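Local coordinates for protein D-mandelate dehydrogenase (Rhodotorula graminis, PDB 2W2K) that probably oxidises D-mandelate, or reduces the matching 2-keto acid, with a nicotinamide cofactor, at residues P4-L9 with Q25-I30; F106-G111 with T336-V341; L126-L131 with L275-L280. All blocks are in the same frame, centred on the assembly; numbering follows the deposited sequence.

In the fold
The chain folds into two lobes, each built round a parallel sheet. Contacts 1 and 2 both belong to the five-stranded sheet: contact 1 pairs its edge strand 28-31 with 5-8, and contact 2 lays the chain that follows helix 310-330 along 105-107, the outermost strand at the other edge. Their centres are about 20 Å apart. Contact 3 lies in the seven-stranded nucleotide-binding lobe, its centre about 47 Å from that of contact 1 and about 35 Å from that of contact 2. NAD(+) is not bound to this chain, but residues seen to bind it lie near two contacts: the R110 side chain is about 7 Å from that of A173, and G279 about 7 Å from the D281 side chain.

Contact 1. Residues P4-L9 with Q25-I30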
loop_
_atom_site.group_PDB
_atom_site.type_symbol
_atom_site.label_atom_id
_atom_site.label_comp_id
_atom_site.label_asym_id
_atom_site.label_seq_id
_atom_site.Cartn_x
_atom_site.Cartn_y
_atom_site.Cartn_z
ATOM N N PRO B 4 -31.201 -33.623 -10.575
ATOM C CA PRO B 4 -30.819 -33.604 -9.147
ATOM C C PRO B 4 -31.256 -32.296 -8.477
ATOM O O PRO B 4 -31.426 -31.268 -9.157
ATOM C CB PRO B 4 -29.292 -33.699 -9.190
ATOM C CG PRO B 4 -29.000 -34.389 -10.545
ATOM C CD PRO B 4 -30.016 -33.738 -11.450
ATOM N N ARG B 5 -31.451 -32.347 -7.154
ATOM C CA ARG B 5 -32.036 -31.247 -6.381
ATOM C C ARG B 5 -30.960 -30.609 -5.458
ATOM O O ARG B 5 -30.166 -31.335 -4.829
ATOM C CB ARG B 5 -33.238 -31.782 -5.547
ATOM C CG ARG B 5 -34.326 -32.540 -6.409
ATOM C CD ARG B 5 -35.568 -33.034 -5.571
ATOM N NE ARG B 5 -36.503 -31.948 -5.272
ATOM C CZ ARG B 5 -36.879 -31.523 -4.059
ATOM N NH1 ARG B 5 -36.442 -32.105 -2.939
ATOM N NH2 ARG B 5 -37.729 -30.503 -3.971
ATOM N N VAL B 6 -30.919 -29.268 -5.409
ATOM C CA VAL B 6 -29.854 -28.494 -4.712
ATOM C C VAL B 6 -30.453 -27.472 -3.716
ATOM O O VAL B 6 -31.226 -26.578 -4.116
ATOM C CB VAL B 6 -28.924 -27.760 -5.751
ATOM C CG1 VAL B 6 -27.775 -26.972 -5.060
ATOM C CG2 VAL B 6 -28.356 -28.750 -6.804
ATOM N N LEU B 7 -30.118 -27.611 -2.420
ATOM C CA LEU B 7 -30.554 -26.644 -1.403
ATOM C C LEU B 7 -29.667 -25.387 -1.486
ATOM O O LEU B 7 -28.449 -25.504 -1.387
ATOM C CB LEU B 7 -30.453 -27.259 0.019
ATOM C CG LEU B 7 -31.010 -26.360 1.153
ATOM C CD1 LEU B 7 -32.532 -26.299 1.056
ATOM C CD2 LEU B 7 -30.599 -26.920 2.517
ATOM N N LEU B 8 -30.295 -24.209 -1.621
ATOM C CA LEU B 8 -29.602 -22.897 -1.685
ATOM C C LEU B 8 -29.604 -22.220 -0.322
ATOM O O LEU B 8 -30.676 -21.905 0.190
ATOM C CB LEU B 8 -30.299 -21.973 -2.709
ATOM C CG LEU B 8 -29.798 -20.518 -2.841
ATOM C CD1 LEU B 8 -28.287 -20.475 -3.201
ATOM C CD2 LEU B 8 -30.595 -19.754 -3.876
ATOM N N LEU B 9 -28.413 -22.027 0.273
ATOM C CA LEU B 9 -28.263 -21.348 1.564
ATOM C C LEU B 9 -28.076 -19.845 1.370
ATOM O O LEU B 9 -26.989 -19.374 0.978
ATOM C CB LEU B 9 -27.078 -21.905 2.382
ATOM C CG LEU B 9 -27.050 -23.340 2.912
ATOM C CD1 LEU B 9 -25.746 -23.552 3.745
ATOM C CD2 LEU B 9 -28.294 -23.696 3.740
ATOM N N GLN B 25 -31.139 -24.626 -14.948
ATOM C CA GLN B 25 -31.714 -25.522 -15.979
ATOM C C GLN B 25 -31.354 -26.988 -15.670
ATOM O O GLN B 25 -32.213 -27.878 -15.704
ATOM C CB GLN B 25 -31.221 -25.094 -17.390
ATOM C CG GLN B 25 -31.915 -25.809 -18.600
ATOM C CD GLN B 25 -31.569 -27.294 -18.745
ATOM O OE1 GLN B 25 -32.472 -28.135 -18.872
ATOM N NE2 GLN B 25 -30.261 -27.623 -18.753
ATOM N N LYS B 26 -30.081 -27.230 -15.361
ATOM C CA LYS B 26 -29.575 -28.579 -15.026
ATOM C C LYS B 26 -30.096 -29.155 -13.684
ATOM O O LYS B 26 -30.258 -30.386 -13.544
ATOM C CB LYS B 26 -28.024 -28.574 -15.031
ATOM C CG LYS B 26 -27.379 -28.320 -16.406
ATOM C CD LYS B 26 -25.873 -28.004 -16.282
ATOM C CE LYS B 26 -25.172 -28.040 -17.654
ATOM N NZ LYS B 26 -23.764 -27.477 -17.576
ATOM N N PHE B 27 -30.343 -28.276 -12.711
ATOM C CA PHE B 27 -30.660 -28.665 -11.306
ATOM C C PHE B 27 -31.939 -27.975 -10.793
ATOM O O PHE B 27 -32.167 -26.796 -11.095
ATOM C CB PHE B 27 -29.509 -28.218 -10.379
ATOM C CG PHE B 27 -28.201 -28.959 -10.588
ATOM C CD1 PHE B 27 -28.083 -30.312 -10.246
ATOM C CD2 PHE B 27 -27.075 -28.296 -11.111
ATOM C CE1 PHE B 27 -26.863 -31.013 -10.442
ATOM C CE2 PHE B 27 -25.846 -28.985 -11.293
ATOM C CZ PHE B 27 -25.752 -30.349 -10.953
ATOM N N GLU B 28 -32.774 -28.686 -10.023
ATOM C CA GLU B 28 -33.889 -28.030 -9.296
ATOM C C GLU B 28 -33.333 -27.339 -8.038
ATOM O O GLU B 28 -32.938 -28.021 -7.083
ATOM C CB GLU B 28 -34.991 -29.047 -8.908
ATOM C CG GLU B 28 -36.154 -28.417 -8.114
ATOM C CD GLU B 28 -37.109 -29.455 -7.521
ATOM O OE1 GLU B 28 -36.929 -30.660 -7.785
ATOM O OE2 GLU B 28 -38.010 -29.055 -6.749
ATOM N N VAL B 29 -33.298 -25.999 -8.041
ATOM C CA VAL B 29 -32.727 -25.209 -6.915
ATOM C C VAL B 29 -33.819 -24.813 -5.926
ATOM O O VAL B 29 -34.828 -24.181 -6.309
ATOM C CB VAL B 29 -31.947 -23.939 -7.426
ATOM C CG1 VAL B 29 -31.393 -23.088 -6.224
ATOM C CG2 VAL B 29 -30.763 -24.376 -8.280
ATOM N N ILE B 30 -33.620 -25.217 -4.666
ATOM C CA ILE B 30 -34.590 -25.042 -3.557
ATOM C C ILE B 30 -34.113 -23.951 -2.547
ATOM O O ILE B 30 -33.115 -24.155 -1.850
ATOM C CB ILE B 30 -34.788 -26.395 -2.774
ATOM C CG1 ILE B 30 -34.991 -27.596 -3.738
ATOM C CG2 ILE B 30 -35.909 -26.255 -1.714
ATOM C CD1 ILE B 30 -34.619 -28.963 -3.090
#
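R5 reaches over the neighbouring strand to hold E28 with two nitrogens while resting on I30. Its CB lies 4.0 Å from I30 CD1, and CG and CD then run past E28 OE1, the two chains extending alongside each other. The bend at chi3 (78°) turns the NE edge of the guanidinium to the carboxylate: NE gives a salt-bridged hydrogen bond to E28 OE1 (2.9 Å), and NH2 bonds E28 OE2 at 3.1 Å. Both oxygens lie near the guanidinium plane but are met from above the carboxylate plane, the two groups being turned 65° apart. At the tip, I30 CD1 sits over one guanidinium face, toward its rim, 3.5 Å from R5 CZ, and NH1 goes to the backbone oxygens of Y49 and D51. Beneath this runs the parallel pairing of a beta-alpha-beta unit, strand 5-8, helix 17-26, strand 28-31. E28 N donates to P4 O, V6 N donates to E28 O, V6 O accepts from I30 N (2.8 Å, 177°), and L8 N continues the ladder to I30 O. On the face of V6 and V29, V6 CG2 meets F27 CD1 at 3.8 Å, obliquely to the ring. P4 CB touches that atom too, while P4 O sits at the ring's edge.

Contact 2. Residues F106-G111 with T336-V341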
loop_
_atom_site.group_PDB
_atom_site.type_symbol
_atom_site.label_atom_id
_atom_site.label_comp_id
_atom_site.label_asym_id
_atom_site.label_seq_id
_atom_site.Cartn_x
_atom_site.Cartn_y
_atom_site.Cartn_z
ATOM N N PHE B 106 -17.065 -32.643 0.662
ATOM C CA PHE B 106 -17.042 -31.173 0.831
ATOM C C PHE B 106 -15.991 -30.508 -0.092
ATOM O O PHE B 106 -14.914 -31.066 -0.341
ATOM C CB PHE B 106 -16.795 -30.798 2.311
ATOM C CG PHE B 106 -16.922 -29.302 2.619
ATOM C CD1 PHE B 106 -18.179 -28.667 2.612
ATOM C CD2 PHE B 106 -15.788 -28.546 2.963
ATOM C CE1 PHE B 106 -18.307 -27.280 2.901
ATOM C CE2 PHE B 106 -15.901 -27.166 3.255
ATOM C CZ PHE B 106 -17.175 -26.533 3.215
ATOM N N ALA B 107 -16.326 -29.325 -0.591
ATOM C CA ALA B 107 -15.390 -28.446 -1.295
ATOM C C ALA B 107 -15.501 -27.023 -0.750
ATOM O O ALA B 107 -16.620 -26.486 -0.602
ATOM C CB ALA B 107 -15.690 -28.441 -2.798
ATOM N N ASN B 108 -14.350 -26.415 -0.446
ATOM C CA ASN B 108 -14.294 -24.957 -0.260
ATOM C C ASN B 108 -13.974 -24.272 -1.614
ATOM O O ASN B 108 -14.146 -24.885 -2.677
ATOM C CB ASN B 108 -13.296 -24.567 0.846
ATOM C CG ASN B 108 -11.859 -25.042 0.560
ATOM O OD1 ASN B 108 -11.502 -25.360 -0.568
ATOM N ND2 ASN B 108 -11.014 -25.046 1.611
ATOM N N SER B 109 -13.548 -23.012 -1.574
ATOM C CA SER B 109 -13.173 -22.263 -2.774
ATOM C C SER B 109 -11.710 -21.788 -2.628
ATOM O O SER B 109 -11.382 -20.647 -2.952
ATOM C CB SER B 109 -14.176 -21.097 -3.032
ATOM O OG SER B 109 -15.517 -21.593 -3.216
ATOM N N ARG B 110 -10.843 -22.689 -2.142
ATOM C CA ARG B 110 -9.385 -22.432 -2.025
ATOM C C ARG B 110 -8.750 -21.816 -3.294
ATOM O O ARG B 110 -8.934 -22.322 -4.438
ATOM C CB ARG B 110 -8.639 -23.725 -1.601
ATOM C CG ARG B 110 -7.103 -23.606 -1.555
ATOM C CD ARG B 110 -6.399 -24.965 -1.296
ATOM N NE ARG B 110 -6.843 -26.031 -2.199
ATOM C CZ ARG B 110 -6.444 -26.189 -3.463
ATOM N NH1 ARG B 110 -5.579 -25.345 -4.029
ATOM N NH2 ARG B 110 -6.941 -27.181 -4.184
ATOM N N GLY B 111 -7.994 -20.731 -3.081
ATOM C CA GLY B 111 -7.271 -20.037 -4.144
ATOM C C GLY B 111 -7.960 -18.803 -4.690
ATOM O O GLY B 111 -7.300 -17.942 -5.262
ATOM N N THR B 336 -11.576 -28.443 -5.825
ATOM C CA THR B 336 -11.096 -27.919 -4.522
ATOM C C THR B 336 -11.643 -28.683 -3.304
ATOM O O THR B 336 -12.287 -28.098 -2.432
ATOM C CB THR B 336 -11.388 -26.390 -4.352
ATOM O OG1 THR B 336 -12.786 -26.116 -4.601
ATOM C CG2 THR B 336 -10.524 -25.546 -5.307
ATOM N N PRO B 337 -11.358 -29.999 -3.215
ATOM C CA PRO B 337 -11.863 -30.754 -2.073
ATOM C C PRO B 337 -11.194 -30.309 -0.774
ATOM O O PRO B 337 -10.045 -29.826 -0.795
ATOM C CB PRO B 337 -11.430 -32.188 -2.383
ATOM C CG PRO B 337 -10.218 -32.031 -3.269
ATOM C CD PRO B 337 -10.569 -30.851 -4.129
ATOM N N ALA B 338 -11.933 -30.438 0.325
ATOM C CA ALA B 338 -11.386 -30.322 1.675
ATOM C C ALA B 338 -11.947 -31.453 2.528
ATOM O O ALA B 338 -13.173 -31.694 2.540
ATOM C CB ALA B 338 -11.715 -28.949 2.294
ATOM N N GLY B 339 -11.062 -32.127 3.270
ATOM C CA GLY B 339 -11.448 -33.303 4.047
ATOM C C GLY B 339 -11.361 -34.543 3.172
ATOM O O GLY B 339 -10.592 -34.558 2.205
ATOM N N LYS B 340 -12.163 -35.566 3.495
ATOM C CA LYS B 340 -12.146 -36.853 2.765
ATOM C C LYS B 340 -12.556 -36.721 1.297
ATOM O O LYS B 340 -13.476 -35.958 0.965
ATOM C CB LYS B 340 -13.046 -37.897 3.444
ATOM C CG LYS B 340 -12.491 -38.465 4.758
ATOM N N VAL B 341 -11.886 -37.483 0.432
ATOM C CA VAL B 341 -12.211 -37.521 -1.019
ATOM C C VAL B 341 -13.101 -38.727 -1.359
ATOM O O VAL B 341 -12.855 -39.842 -0.872
ATOM C CB VAL B 341 -10.920 -37.506 -1.883
ATOM C CG1 VAL B 341 -11.206 -37.825 -3.360
ATOM C CG2 VAL B 341 -10.187 -36.177 -1.753
HETATM O O HOH W 1 -14.803 -33.766 2.173
HETATM O O HOH W 2 -14.048 -33.811 -0.996
HETATM O O HOH W 3 -9.317 -27.071 -0.985
HETATM O O HOH W 4 -7.798 -29.436 -2.534
#
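F106 O receives A338 N at 3.1 Å in a nearly straight bond (170°), with the donor above the carbonyl plane. The F106 side chain, its CG swung opposite the backbone N (chi1 -173°), brings CD2 to 4.1 Å from A338 CB and leaves A338 O near the ring's edge. One water takes the N-H of F106 and also touches A338 O and K340 O. A107 forms a single backbone bridge with P337, which adds a short run of chain to the outer side of strand 105-107 in the five-stranded sheet; A107 CB packs 3.4 Å from T336 O. N108 is bonded to T336 twice: its O accepts from T336 OG1 (2.7 Å), while its N makes only a weak bond to T336 O. N108 OD1 turns back to accept from R110 N at 3.2 Å, closing an Asx turn, and also accepts a hydrogen bond from a water shared with R110 NE and P337 O. R110 lays one guanidinium face over T336 CG2, and another water joins its NH2 to P337 O. The direct polar bonds across the contact are thus those of F106 and N108, whereas the arginine reaches P337 O through two waters, one at NE and one at NH2.

Contact 3. Residues L126-L131 with L275-L280; sequences LSVFRL and LLSAGL
V128 and S277 meet where helix 114-130 lies against strand 275-280 of the Rossmann-type nucleotide-binding sheet. S277 OG donates to V128 O at 2.8 Å, approaching at a C=O...OG angle of 120° and tilted somewhat from the carbonyl plane. The serine's chi1 of 54° sets OG between its own N and carbonyl carbon, facing the helix, and OG also lies 3.5 Å from V128 CB. The other half of the first shell is apolar: V128 CG1 presses on the strand backbone, 3.5 Å from A278 C. G279 has no side chain, which lets the same methyl come down to 3.6 Å from G279 N.

Further out, the axes of 126-130 and 277-280 run 162° apart, nearly antiparallel, and approach to 7.6 Å. Backbone bonds to neighbouring strands fix the strand side, A278 with T300 and G279 with I252, while S127 OG bonds T300 OG1 and so ties the helix to strand 299-301 as well. V128 also rests on C223, and R130, facing elsewhere, bonds through NH1 and NH2 to the backbone of the other subunit. The helix ends as L131 takes a positive phi, and its side chain swings back beside the strand: L131 CD2 lies loosely against L276 CD2 and meets S277 CB at 4.1 Å.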
loop_
_atom_site.group_PDB
_atom_site.type_symbol
_atom_site.label_atom_id
_atom_site.label_comp_id
_atom_site.label_asym_id
_atom_site.label_seq_id
_atom_site.Cartn_x
_atom_site.Cartn_y
_atom_site.Cartn_z
ATOM N N LEU B 126 3.402 -1.607 3.815
ATOM C CA LEU B 126 3.679 -0.201 3.500
ATOM C C LEU B 126 3.233 0.725 4.652
ATOM O O LEU B 126 4.006 1.588 5.078
ATOM C CB LEU B 126 3.043 0.203 2.149
ATOM C CG LEU B 126 3.706 -0.374 0.878
ATOM C CD1 LEU B 126 2.739 -0.421 -0.339
ATOM C CD2 LEU B 126 4.999 0.369 0.505
ATOM N N SER B 127 2.015 0.531 5.173
ATOM C CA SER B 127 1.524 1.354 6.302
ATOM C C SER B 127 2.437 1.364 7.552
ATOM O O SER B 127 2.708 2.437 8.115
ATOM C CB SER B 127 0.069 0.977 6.684
ATOM O OG SER B 127 -0.457 1.909 7.621
ATOM N N VAL B 128 2.906 0.189 7.978
ATOM C CA VAL B 128 3.708 0.083 9.217
ATOM C C VAL B 128 5.141 0.625 9.061
ATOM O O VAL B 128 5.744 1.093 10.050
ATOM C CB VAL B 128 3.694 -1.370 9.855
ATOM C CG1 VAL B 128 2.247 -1.802 10.244
ATOM C CG2 VAL B 128 4.351 -2.435 8.958
ATOM N N PHE B 129 5.694 0.567 7.844
ATOM C CA PHE B 129 7.028 1.132 7.573
ATOM C C PHE B 129 6.986 2.674 7.469
ATOM O O PHE B 129 7.920 3.352 7.918
ATOM C CB PHE B 129 7.667 0.530 6.297
ATOM C CG PHE B 129 8.527 -0.717 6.549
ATOM C CD1 PHE B 129 8.022 -1.997 6.292
ATOM C CD2 PHE B 129 9.866 -0.593 7.002
ATOM C CE1 PHE B 129 8.814 -3.152 6.507
ATOM C CE2 PHE B 129 10.668 -1.730 7.232
ATOM C CZ PHE B 129 10.142 -3.018 6.992
ATOM N N ARG B 130 5.891 3.210 6.918
ATOM C CA ARG B 130 5.766 4.654 6.562
ATOM C C ARG B 130 4.975 5.523 7.575
ATOM O O ARG B 130 4.966 6.766 7.475
ATOM C CB ARG B 130 5.166 4.759 5.140
ATOM C CG ARG B 130 6.049 4.036 4.051
ATOM C CD ARG B 130 7.546 4.598 3.970
ATOM N NE ARG B 130 7.470 6.021 3.620
ATOM C CZ ARG B 130 7.385 6.498 2.380
ATOM N NH1 ARG B 130 7.482 5.679 1.314
ATOM N NH2 ARG B 130 7.194 7.814 2.202
ATOM N N LEU B 131 4.340 4.856 8.550
ATOM C CA LEU B 131 3.438 5.496 9.540
ATOM C C LEU B 131 2.273 6.267 8.856
ATOM O O LEU B 131 1.896 7.372 9.263
ATOM C CB LEU B 131 4.239 6.376 10.556
ATOM C CG LEU B 131 5.458 5.645 11.174
ATOM C CD1 LEU B 131 6.315 6.586 12.023
ATOM C CD2 LEU B 131 5.020 4.394 11.969
ATOM N N LEU B 275 7.725 -2.893 19.933
ATOM C CA LEU B 275 7.211 -2.665 18.574
ATOM C C LEU B 275 7.005 -1.175 18.312
ATOM O O LEU B 275 6.461 -0.475 19.168
ATOM C CB LEU B 275 5.864 -3.403 18.378
ATOM C CG LEU B 275 5.827 -4.943 18.410
ATOM C CD1 LEU B 275 4.382 -5.410 18.414
ATOM C CD2 LEU B 275 6.583 -5.573 17.232
ATOM N N LEU B 276 7.455 -0.695 17.142
ATOM C CA LEU B 276 7.125 0.651 16.654
ATOM C C LEU B 276 5.671 0.755 16.170
ATOM O O LEU B 276 4.952 1.757 16.454
ATOM C CB LEU B 276 8.083 1.041 15.507
ATOM C CG LEU B 276 7.791 2.378 14.789
ATOM C CD1 LEU B 276 8.047 3.546 15.766
ATOM C CD2 LEU B 276 8.611 2.530 13.507
ATOM N N SER B 277 5.245 -0.265 15.428
ATOM C CA SER B 277 3.974 -0.208 14.685
ATOM C C SER B 277 3.444 -1.626 14.392
ATOM O O SER B 277 4.210 -2.623 14.425
ATOM C CB SER B 277 4.150 0.603 13.377
ATOM O OG SER B 277 5.228 0.076 12.605
ATOM N N ALA B 278 2.135 -1.719 14.155
ATOM C CA ALA B 278 1.477 -3.009 13.816
ATOM C C ALA B 278 0.273 -2.788 12.897
ATOM O O ALA B 278 -0.320 -1.692 12.895
ATOM C CB ALA B 278 1.055 -3.776 15.111
ATOM N N GLY B 279 -0.074 -3.812 12.097
ATOM C CA GLY B 279 -1.244 -3.743 11.177
ATOM C C GLY B 279 -2.101 -5.005 11.270
ATOM O O GLY B 279 -1.596 -6.098 11.029
ATOM N N LEU B 280 -3.382 -4.860 11.646
ATOM C CA LEU B 280 -4.311 -5.979 11.800
ATOM C C LEU B 280 -5.551 -5.827 10.906
ATOM O O LEU B 280 -6.351 -4.867 11.088
ATOM C CB LEU B 280 -4.789 -6.129 13.266
ATOM C CG LEU B 280 -3.831 -6.382 14.445
ATOM C CD1 LEU B 280 -4.662 -6.618 15.731
ATOM C CD2 LEU B 280 -2.850 -7.568 14.207
#